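Local coordinates for protein phosphatidylinositol-specific phospholipase C1 (Streptomyces antibioticus, PDB 3H4X) that belongs to the calcium-dependent phosphoinositide phospholipase C family and folds as a barrel of parallel strands ringed by helices, at residues A307-L312 / P328-T333. Numbering follows the deposited sequence.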
ATOM      1  N   ALA A 307     -18.954 -11.892   3.765  1.00 12.97           N
ATOM      2  CA  ALA A 307     -19.140 -11.960   5.210  1.00 12.67           C
ATOM      3  C   ALA A 307     -17.845 -11.602   5.930  1.00 12.23           C
ATOM      4  O   ALA A 307     -17.852 -10.907   6.943  1.00 12.33           O
ATOM      5  CB  ALA A 307     -19.618 -13.344   5.625  1.00 12.98           C
ATOM      6  N   ARG A 308     -16.732 -12.082   5.394  1.00 11.74           N
ATOM      7  CA  ARG A 308     -15.429 -11.818   5.989  1.00 11.31           C
ATOM      8  C   ARG A 308     -15.078 -10.326   5.912  1.00 11.15           C
ATOM      9  O   ARG A 308     -14.587  -9.745   6.882  1.00 10.84           O
ATOM     10  CB  ARG A 308     -14.363 -12.686   5.317  1.00 11.26           C
ATOM     11  CG  ARG A 308     -12.962 -12.564   5.897  1.00 10.91           C
ATOM     12  CD  ARG A 308     -12.911 -12.745   7.411  1.00 10.80           C
ATOM     13  NE  ARG A 308     -13.613 -13.931   7.911  1.00 11.02           N
ATOM     14  CZ  ARG A 308     -13.135 -15.171   7.866  1.00 11.28           C
ATOM     15  NH1 ARG A 308     -11.957 -15.425   7.309  1.00 11.73           N
ATOM     16  NH2 ARG A 308     -13.846 -16.172   8.372  1.00 12.52           N
ATOM     17  N   VAL A 309     -15.345  -9.702   4.770  1.00 11.29           N
ATOM     18  CA  VAL A 309     -15.112  -8.270   4.634  1.00 11.56           C
ATOM     19  C   VAL A 309     -15.954  -7.481   5.640  1.00 11.65           C
ATOM     20  O   VAL A 309     -15.466  -6.555   6.284  1.00 11.92           O
ATOM     21  CB  VAL A 309     -15.394  -7.785   3.200  1.00 11.67           C
ATOM     22  CG1 VAL A 309     -15.321  -6.274   3.124  1.00 11.90           C
ATOM     23  CG2 VAL A 309     -14.403  -8.415   2.235  1.00 11.90           C
ATOM     24  N   ARG A 310     -17.221  -7.860   5.780  1.00 12.05           N
ATOM     25  CA  ARG A 310     -18.096  -7.197   6.739  1.00 12.53           C
ATOM     26  C   ARG A 310     -17.596  -7.361   8.174  1.00 11.81           C
ATOM     27  O   ARG A 310     -17.655  -6.426   8.970  1.00 11.98           O
ATOM     28  CB  ARG A 310     -19.521  -7.732   6.613  1.00 13.34           C
ATOM     29  CG  ARG A 310     -20.185  -7.398   5.296  1.00 15.77           C
ATOM     30  CD  ARG A 310     -20.560  -5.933   5.233  1.00 19.46           C
ATOM     31  NE  ARG A 310     -21.423  -5.645   4.091  1.00 21.74           N
ATOM     32  CZ  ARG A 310     -22.140  -4.533   3.957  1.00 22.78           C
ATOM     33  NH1 ARG A 310     -22.101  -3.601   4.899  1.00 23.46           N
ATOM     34  NH2 ARG A 310     -22.897  -4.356   2.884  1.00 23.75           N
ATOM     35  N   GLN A 311     -17.112  -8.554   8.499  1.00 11.49           N
ATOM     36  CA  GLN A 311     -16.577  -8.798   9.833  1.00 11.18           C
ATOM     37  C   GLN A 311     -15.387  -7.881  10.103  1.00 10.89           C
ATOM     38  O   GLN A 311     -15.284  -7.267  11.163  1.00 10.76           O
ATOM     39  CB  GLN A 311     -16.150 -10.258  10.001  1.00 11.55           C
ATOM     40  CG  GLN A 311     -15.579 -10.550  11.386  1.00 11.78           C
ATOM     41  CD  GLN A 311     -14.989 -11.935  11.516  1.00 12.64           C
ATOM     42  OE1 GLN A 311     -14.782 -12.635  10.528  1.00 12.75           O
ATOM     43  NE2 GLN A 311     -14.723 -12.346  12.751  1.00 13.03           N
ATOM     44  N   LEU A 312     -14.485  -7.783   9.134  1.00 10.53           N
ATOM     45  CA  LEU A 312     -13.304  -6.950   9.316  1.00 10.21           C
ATOM     46  C   LEU A 312     -13.643  -5.463   9.345  1.00 10.05           C
ATOM     47  O   LEU A 312     -13.016  -4.699  10.077  1.00  9.55           O
ATOM     48  CB  LEU A 312     -12.244  -7.273   8.263  1.00 10.63           C
ATOM     49  CG  LEU A 312     -11.766  -8.727   8.352  1.00 11.77           C
ATOM     50  CD1 LEU A 312     -10.607  -8.997   7.405  1.00 12.63           C
ATOM     51  CD2 LEU A 312     -11.398  -9.096   9.785  1.00 12.93           C
ATOM     52  N   PRO A 328     -14.011 -10.536  -8.584  1.00 15.41           N
ATOM     53  CA  PRO A 328     -13.958  -9.083  -8.755  1.00 15.65           C
ATOM     54  C   PRO A 328     -15.127  -8.352  -8.094  1.00 16.05           C
ATOM     55  O   PRO A 328     -14.979  -7.207  -7.667  1.00 16.03           O
ATOM     56  CB  PRO A 328     -13.987  -8.896 -10.279  1.00 15.74           C
ATOM     57  CG  PRO A 328     -14.460 -10.206 -10.831  1.00 15.50           C
ATOM     58  CD  PRO A 328     -14.001 -11.251  -9.870  1.00 15.54           C
ATOM     59  N   SER A 329     -16.282  -9.005  -8.002  1.00 16.60           N
ATOM     60  CA  SER A 329     -17.432  -8.399  -7.345  1.00 16.91           C
ATOM     61  C   SER A 329     -17.107  -8.107  -5.882  1.00 16.35           C
ATOM     62  O   SER A 329     -17.481  -7.062  -5.347  1.00 16.92           O
ATOM     63  CB  SER A 329     -18.659  -9.311  -7.448  1.00 17.41           C
ATOM     64  OG  SER A 329     -18.535 -10.432  -6.591  1.00 19.18           O
ATOM     65  N   VAL A 330     -16.406  -9.038  -5.241  1.00 15.43           N
ATOM     66  CA  VAL A 330     -15.970  -8.852  -3.864  1.00 14.51           C
ATOM     67  C   VAL A 330     -14.870  -7.793  -3.791  1.00 13.58           C
ATOM     68  O   VAL A 330     -14.877  -6.939  -2.905  1.00 13.19           O
ATOM     69  CB  VAL A 330     -15.471 -10.173  -3.246  1.00 14.63           C
ATOM     70  CG1 VAL A 330     -14.877  -9.930  -1.865  1.00 15.42           C
ATOM     71  CG2 VAL A 330     -16.608 -11.186  -3.173  1.00 14.69           C
ATOM     72  N   LEU A 331     -13.938  -7.833  -4.739  1.00 12.50           N
ATOM     73  CA  LEU A 331     -12.831  -6.877  -4.745  1.00 11.68           C
ATOM     74  C   LEU A 331     -13.298  -5.425  -4.805  1.00 11.66           C
ATOM     75  O   LEU A 331     -12.617  -4.536  -4.293  1.00 11.20           O
ATOM     76  CB  LEU A 331     -11.871  -7.160  -5.898  1.00 11.69           C
ATOM     77  CG  LEU A 331     -11.193  -8.526  -5.839  1.00 11.13           C
ATOM     78  CD1 LEU A 331     -10.244  -8.686  -7.015  1.00 11.21           C
ATOM     79  CD2 LEU A 331     -10.462  -8.715  -4.523  1.00 10.92           C
ATOM     80  N   LYS A 332     -14.453  -5.187  -5.424  1.00 12.06           N
ATOM     81  CA  LYS A 332     -14.968  -3.827  -5.584  1.00 12.95           C
ATOM     82  C   LYS A 332     -15.733  -3.332  -4.360  1.00 12.83           C
ATOM     83  O   LYS A 332     -16.160  -2.181  -4.316  1.00 13.10           O
ATOM     84  CB  LYS A 332     -15.885  -3.737  -6.806  1.00 13.58           C
ATOM     85  CG  LYS A 332     -15.218  -4.031  -8.126  1.00 15.48           C
ATOM     86  CD  LYS A 332     -16.228  -3.997  -9.261  1.00 17.64           C
ATOM     87  CE  LYS A 332     -15.559  -4.299 -10.586  1.00 18.81           C
ATOM     88  NZ  LYS A 332     -14.864  -5.606 -10.538  1.00 19.70           N
ATOM     89  N   THR A 333     -15.919  -4.208  -3.379  1.00 12.71           N
ATOM     90  CA  THR A 333     -16.732  -3.892  -2.210  1.00 12.89           C
ATOM     91  C   THR A 333     -16.156  -2.736  -1.392  1.00 12.19           C
ATOM     92  O   THR A 333     -14.971  -2.736  -1.051  1.00 11.90           O
ATOM     93  CB  THR A 333     -16.889  -5.122  -1.292  1.00 13.21           C
ATOM     94  OG1 THR A 333     -17.510  -6.188  -2.018  1.00 15.05           O
ATOM     95  CG2 THR A 333     -17.740  -4.781  -0.077  1.00 13.95           C
TER
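This contact belongs to the last part of a TIM barrel. Helix 302-314 comes between barrel strands 282-286 and 319-322 in sequence, and the short helix 328-331 follows the latter. Val309 reaches across to segment 328-333 with both its methyls, each to a different partner. CG2 of Val309 meets CG1 of Val330 at 4.4 Å. CG1 of Val309 lies 4.3 Å from CG2 of Thr333. These are loose methyl contacts, and the nearest CA atoms, of Val309 and Thr333, are 8.3 Å apart. Val309 also rests on Val34 of strand 31-36. Val330 and Thr333 both touch Leu306, one turn back on helix 302-314, so the seam extends along that helix. A second link is polar: Ser329 OG hydrogen-bonds to Glu302 OE2.

Thr333 divides its two branches. With chi1 of -59°, measured to OG1, the methyl CG2 stands anti to the backbone N and meets Val309, while OG1 turns back to its own segment. OG1 hydrogen-bonds to Val330 O at 2.9 Å, tilted 28° from the carbonyl plane. Thr333 N reaches the same oxygen at 3.0 Å, from the same face as OG1, so two bonds grip Val330 O.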